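Local coordinates for protein GH3 beta-N-acetylglucosaminidase (Paenibacillaceae, PDB 6K5J) that probably removes terminal beta-linked N-acetylglucosamine residues from sugars by hydrolysis, as a family 3 glycoside hydrolase, at residues S73-S81 and L333-D343. Residues are numbered along the deposited sequence; the frame is centred on the assembly and turned at random.
Sequences SDNVPLLIS and LLALKQRRAVD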
ATOM      1  N   SER A  73     -12.782  30.481  -0.481  1.00 26.58           N
ATOM      2  CA  SER A  73     -13.555  30.551   0.753  1.00 26.18           C
ATOM      3  C   SER A  73     -12.695  30.903   1.962  1.00 29.51           C
ATOM      4  O   SER A  73     -13.146  30.736   3.102  1.00 29.50           O
ATOM      5  CB  SER A  73     -14.294  29.228   0.993  1.00 27.38           C
ATOM      6  OG  SER A  73     -13.383  28.141   1.125  1.00 29.34           O
ATOM      7  N   ASP A  74     -11.468  31.380   1.727  1.00 31.04           N
ATOM      8  CA  ASP A  74     -10.544  31.825   2.772  1.00 30.42           C
ATOM      9  C   ASP A  74     -10.243  30.719   3.775  1.00 30.69           C
ATOM     10  O   ASP A  74     -10.165  30.951   4.983  1.00 29.00           O
ATOM     11  CB  ASP A  74     -11.068  33.083   3.468  1.00 34.52           C
ATOM     12  CG  ASP A  74     -11.096  34.273   2.531  1.00 41.77           C
ATOM     13  OD1 ASP A  74     -10.064  34.524   1.863  1.00 49.18           O
ATOM     14  OD2 ASP A  74     -12.154  34.931   2.431  1.00 47.35           O
ATOM     15  N   ASN A  75     -10.058  29.507   3.269  1.00 26.69           N
ATOM     16  CA  ASN A  75      -9.632  28.388   4.090  1.00 27.10           C
ATOM     17  C   ASN A  75      -8.172  28.042   3.816  1.00 23.46           C
ATOM     18  O   ASN A  75      -7.609  28.379   2.775  1.00 26.14           O
ATOM     19  CB  ASN A  75     -10.533  27.173   3.849  1.00 24.59           C
ATOM     20  CG  ASN A  75     -11.843  27.279   4.600  1.00 26.07           C
ATOM     21  OD1 ASN A  75     -11.871  27.174   5.824  1.00 23.91           O
ATOM     22  ND2 ASN A  75     -12.932  27.500   3.871  1.00 27.07           N
ATOM     23  N   VAL A  76      -7.560  27.368   4.784  1.00 25.90           N
ATOM     24  CA  VAL A  76      -6.155  26.967   4.670  1.00 21.56           C
ATOM     25  C   VAL A  76      -5.995  26.038   3.470  1.00 23.64           C
ATOM     26  O   VAL A  76      -6.902  25.226   3.197  1.00 24.68           O
ATOM     27  CB  VAL A  76      -5.702  26.286   5.977  1.00 23.07           C
ATOM     28  CG1 VAL A  76      -4.293  25.767   5.885  1.00 22.62           C
ATOM     29  CG2 VAL A  76      -5.831  27.263   7.146  1.00 26.73           C
ATOM     30  N   PRO A  77      -4.906  26.129   2.694  1.00 22.64           N
ATOM     31  CA  PRO A  77      -4.697  25.166   1.600  1.00 22.64           C
ATOM     32  C   PRO A  77      -4.719  23.732   2.110  1.00 20.33           C
ATOM     33  O   PRO A  77      -4.406  23.459   3.270  1.00 19.22           O
ATOM     34  CB  PRO A  77      -3.313  25.536   1.051  1.00 26.43           C
ATOM     35  CG  PRO A  77      -3.136  26.975   1.417  1.00 29.85           C
ATOM     36  CD  PRO A  77      -3.849  27.157   2.736  1.00 26.58           C
ATOM     37  N   LEU A  78      -5.096  22.812   1.222  1.00 20.26           N
ATOM     38  CA  LEU A  78      -5.385  21.434   1.613  1.00 18.60           C
ATOM     39  C   LEU A  78      -4.183  20.511   1.453  1.00 19.39           C
ATOM     40  O   LEU A  78      -3.430  20.604   0.478  1.00 20.65           O
ATOM     41  CB  LEU A  78      -6.526  20.877   0.763  1.00 22.41           C
ATOM     42  CG  LEU A  78      -7.889  21.552   0.871  1.00 21.03           C
ATOM     43  CD1 LEU A  78      -8.740  21.132  -0.314  1.00 19.84           C
ATOM     44  CD2 LEU A  78      -8.548  21.147   2.181  1.00 20.69           C
ATOM     45  N   LEU A  79      -4.037  19.586   2.398  1.00 19.44           N
ATOM     46  CA  LEU A  79      -3.329  18.349   2.101  1.00 19.86           C
ATOM     47  C   LEU A  79      -4.216  17.459   1.232  1.00 21.30           C
ATOM     48  O   LEU A  79      -5.418  17.329   1.471  1.00 18.12           O
ATOM     49  CB  LEU A  79      -2.942  17.621   3.396  1.00 19.74           C
ATOM     50  CG  LEU A  79      -1.834  18.290   4.220  1.00 21.37           C
ATOM     51  CD1 LEU A  79      -1.800  17.721   5.645  1.00 20.23           C
ATOM     52  CD2 LEU A  79      -0.481  18.123   3.521  1.00 20.10           C
ATOM     53  N   ILE A  80      -3.619  16.844   0.214  1.00 19.17           N
ATOM     54  CA  ILE A  80      -4.326  15.941  -0.683  1.00 20.05           C
ATOM     55  C   ILE A  80      -3.501  14.661  -0.745  1.00 19.55           C
ATOM     56  O   ILE A  80      -2.364  14.669  -1.239  1.00 15.94           O
ATOM     57  CB  ILE A  80      -4.536  16.555  -2.074  1.00 19.44           C
ATOM     58  CG1 ILE A  80      -5.441  17.796  -1.961  1.00 21.52           C
ATOM     59  CG2 ILE A  80      -5.163  15.547  -3.036  1.00 16.44           C
ATOM     60  CD1 ILE A  80      -5.761  18.483  -3.285  1.00 20.51           C
ATOM     61  N   SER A  81      -4.055  13.572  -0.217  1.00 17.80           N
ATOM     62  CA  SER A  81      -3.325  12.325  -0.034  1.00 18.17           C
ATOM     63  C   SER A  81      -3.967  11.194  -0.837  1.00 17.00           C
ATOM     64  O   SER A  81      -4.981  11.383  -1.516  1.00 18.10           O
ATOM     65  CB  SER A  81      -3.249  11.948   1.445  1.00 16.79           C
ATOM     66  OG  SER A  81      -2.202  10.988   1.644  1.00 20.36           O
ATOM     67  N   LEU A 333       0.367  20.626  11.546  1.00 17.67           N
ATOM     68  CA  LEU A 333      -0.225  20.522  10.214  1.00 19.11           C
ATOM     69  C   LEU A 333       0.103  21.742   9.354  1.00 22.40           C
ATOM     70  O   LEU A 333       0.440  21.606   8.173  1.00 19.48           O
ATOM     71  CB  LEU A 333      -1.739  20.317  10.327  1.00 19.58           C
ATOM     72  CG  LEU A 333      -2.083  18.956  10.929  1.00 19.91           C
ATOM     73  CD1 LEU A 333      -3.460  18.981  11.611  1.00 21.44           C
ATOM     74  CD2 LEU A 333      -1.993  17.871   9.854  1.00 17.49           C
ATOM     75  N   LEU A 334       0.028  22.942   9.927  1.00 20.18           N
ATOM     76  CA  LEU A 334       0.375  24.134   9.158  1.00 20.72           C
ATOM     77  C   LEU A 334       1.854  24.138   8.763  1.00 20.28           C
ATOM     78  O   LEU A 334       2.205  24.602   7.672  1.00 22.95           O
ATOM     79  CB  LEU A 334       0.016  25.386   9.962  1.00 22.32           C
ATOM     80  CG  LEU A 334      -1.474  25.627  10.226  1.00 24.13           C
ATOM     81  CD1 LEU A 334      -1.703  26.948  10.941  1.00 27.37           C
ATOM     82  CD2 LEU A 334      -2.282  25.595   8.939  1.00 26.38           C
ATOM     83  N   ALA A 335       2.733  23.617   9.631  1.00 19.58           N
ATOM     84  CA  ALA A 335       4.157  23.570   9.301  1.00 25.41           C
ATOM     85  C   ALA A 335       4.419  22.622   8.138  1.00 23.57           C
ATOM     86  O   ALA A 335       5.198  22.940   7.233  1.00 21.94           O
ATOM     87  CB  ALA A 335       4.977  23.151  10.524  1.00 25.16           C
ATOM     88  N   LEU A 336       3.762  21.457   8.138  1.00 21.90           N
ATOM     89  CA  LEU A 336       3.885  20.538   7.011  1.00 21.90           C
ATOM     90  C   LEU A 336       3.369  21.181   5.722  1.00 20.87           C
ATOM     91  O   LEU A 336       4.012  21.091   4.664  1.00 20.52           O
ATOM     92  CB  LEU A 336       3.115  19.246   7.320  1.00 18.89           C
ATOM     93  CG  LEU A 336       3.102  18.226   6.173  1.00 22.02           C
ATOM     94  CD1 LEU A 336       4.518  17.871   5.776  1.00 19.28           C
ATOM     95  CD2 LEU A 336       2.313  16.974   6.561  1.00 19.81           C
ATOM     96  N   LYS A 337       2.224  21.853   5.804  1.00 20.77           N
ATOM     97  CA  LYS A 337       1.622  22.458   4.621  1.00 21.68           C
ATOM     98  C   LYS A 337       2.515  23.548   4.038  1.00 26.41           C
ATOM     99  O   LYS A 337       2.617  23.688   2.814  1.00 22.74           O
ATOM    100  CB  LYS A 337       0.243  23.019   4.973  1.00 20.70           C
ATOM    101  CG  LYS A 337      -0.837  21.938   5.127  1.00 19.40           C
ATOM    102  CD  LYS A 337      -2.166  22.537   5.558  1.00 20.97           C
ATOM    103  CE  LYS A 337      -3.278  21.485   5.478  1.00 24.15           C
ATOM    104  NZ  LYS A 337      -4.638  22.066   5.622  1.00 22.46           N
ATOM    105  N   GLN A 338       3.160  24.337   4.900  1.00 24.98           N
ATOM    106  CA  GLN A 338       4.122  25.320   4.412  1.00 26.69           C
ATOM    107  C   GLN A 338       5.333  24.641   3.782  1.00 28.54           C
ATOM    108  O   GLN A 338       5.834  25.088   2.742  1.00 29.80           O
ATOM    109  CB  GLN A 338       4.566  26.227   5.556  1.00 28.20           C
ATOM    110  CG  GLN A 338       5.580  27.268   5.111  1.00 32.63           C
ATOM    111  CD  GLN A 338       6.205  28.017   6.266  1.00 46.87           C
ATOM    112  OE1 GLN A 338       5.817  27.834   7.423  1.00 49.05           O
ATOM    113  NE2 GLN A 338       7.181  28.871   5.959  1.00 52.45           N
ATOM    114  N   ARG A 339       5.807  23.556   4.399  1.00 26.76           N
ATOM    115  CA  ARG A 339       7.044  22.899   3.980  1.00 31.65           C
ATOM    116  C   ARG A 339       6.915  22.262   2.608  1.00 32.86           C
ATOM    117  O   ARG A 339       7.901  22.185   1.861  1.00 37.29           O
ATOM    118  CB  ARG A 339       7.435  21.840   5.001  1.00 29.77           C
ATOM    119  CG  ARG A 339       8.863  21.384   4.908  1.00 40.20           C
ATOM    120  CD  ARG A 339       9.320  20.886   6.253  1.00 41.15           C
ATOM    121  NE  ARG A 339       8.695  19.610   6.549  1.00 37.02           N
ATOM    122  CZ  ARG A 339       7.973  19.357   7.634  1.00 34.21           C
ATOM    123  NH1 ARG A 339       7.772  20.293   8.560  1.00 38.26           N
ATOM    124  NH2 ARG A 339       7.444  18.160   7.792  1.00 27.30           N
ATOM    125  N   ARG A 340       5.726  21.787   2.262  1.00 29.99           N
ATOM    126  CA  ARG A 340       5.493  21.177   0.968  1.00 32.39           C
ATOM    127  C   ARG A 340       4.904  22.164  -0.024  1.00 33.14           C
ATOM    128  O   ARG A 340       4.465  21.752  -1.102  1.00 34.06           O
ATOM    129  CB  ARG A 340       4.589  19.947   1.120  1.00 32.35           C
ATOM    130  CG  ARG A 340       5.269  18.775   1.847  1.00 27.27           C
ATOM    131  CD  ARG A 340       6.631  18.417   1.229  1.00 27.52           C
ATOM    132  NE  ARG A 340       7.472  17.693   2.175  1.00 28.54           N
ATOM    133  CZ  ARG A 340       8.797  17.758   2.206  1.00 31.39           C
ATOM    134  NH1 ARG A 340       9.448  18.517   1.335  1.00 36.86           N
ATOM    135  NH2 ARG A 340       9.474  17.076   3.118  1.00 30.50           N
ATOM    136  N   ALA A 341       4.897  23.458   0.315  1.00 35.46           N
ATOM    137  CA  ALA A 341       4.384  24.516  -0.559  1.00 33.93           C
ATOM    138  C   ALA A 341       3.068  24.101  -1.210  1.00 33.64           C
ATOM    139  O   ALA A 341       2.903  24.148  -2.434  1.00 32.66           O
ATOM    140  CB  ALA A 341       5.419  24.902  -1.620  1.00 36.05           C
ATOM    141  N   VAL A 342       2.124  23.659  -0.372  1.00 32.94           N
ATOM    142  CA  VAL A 342       0.862  23.143  -0.891  1.00 35.20           C
ATOM    143  C   VAL A 342       0.015  24.226  -1.534  1.00 37.56           C
ATOM    144  O   VAL A 342      -0.931  23.912  -2.262  1.00 35.25           O
ATOM    145  CB  VAL A 342       0.068  22.418   0.217  1.00 29.10           C
ATOM    146  CG1 VAL A 342       0.930  21.320   0.856  1.00 31.09           C
ATOM    147  CG2 VAL A 342      -0.438  23.404   1.268  1.00 32.76           C
ATOM    148  N   ASP A 343       0.337  25.495  -1.302  1.00 40.41           N
ATOM    149  CA  ASP A 343      -0.367  26.578  -1.972  1.00 39.82           C
ATOM    150  C   ASP A 343       0.193  26.876  -3.361  1.00 45.55           C
ATOM    151  O   ASP A 343      -0.361  27.728  -4.067  1.00 45.80           O
ATOM    152  CB  ASP A 343      -0.332  27.840  -1.104  1.00 37.22           C
ATOM    153  CG  ASP A 343       1.086  28.301  -0.791  1.00 46.18           C
ATOM    154  OD1 ASP A 343       1.995  27.447  -0.692  1.00 48.01           O
ATOM    155  OD2 ASP A 343       1.294  29.526  -0.653  1.00 49.03           O
TER
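V76, P77 and L79 pack against L334, K337 and V342 in a largely apolar contact closed by one buried lysine, where the loop leading into strand 79-81 meets the last turns of helix 323-339 at the N-terminal end of the parallel strands. K337 leaves the helix with CG anti to its carbonyl carbon (chi1 -75°) and runs extended, which lets NZ reach the backbone of the loop and give a hydrogen bond to P77 O at 2.7 Å. The donor lies 15° out of the carbonyl plane. G44 O and Q19 OE1 also accept from NZ, so three oxygens grip the ammonium, while the methylenes serve as an apolar stalk: K337 CE packs on L79 CG at 3.7 Å. Were K337 an alanine, P77 O, G44 O and Q19 OE1 would probably all lose their shared donor, and a gap would open beside L79. The beta-branch of V76 puts CG1 across to L334 CD2 at 3.7 Å, the two side chains crossing at about a right angle. L79 is long enough to bring CD1 to L333 CD2 (4.2 Å) and L336 CD2 (4.3 Å). Beyond the helix, A341 takes positive phi as the C-prime residue of a Schellman motif, with V342 N hydrogen-bonded to K337 O; the chain turns and carries V342 to the loop, where the rigid ring of P77 offers CB to V342 CG2 (3.6 Å) and CG to D343 CB. Strand 79-81 pairs in parallel with strand 45-47. The end of helix 323-339 lies across its N-terminal end, the axes of segment 333-339 and strand 79-81 being nearly perpendicular at 79°, in a domain that the family assigns to the TIM-barrel clan.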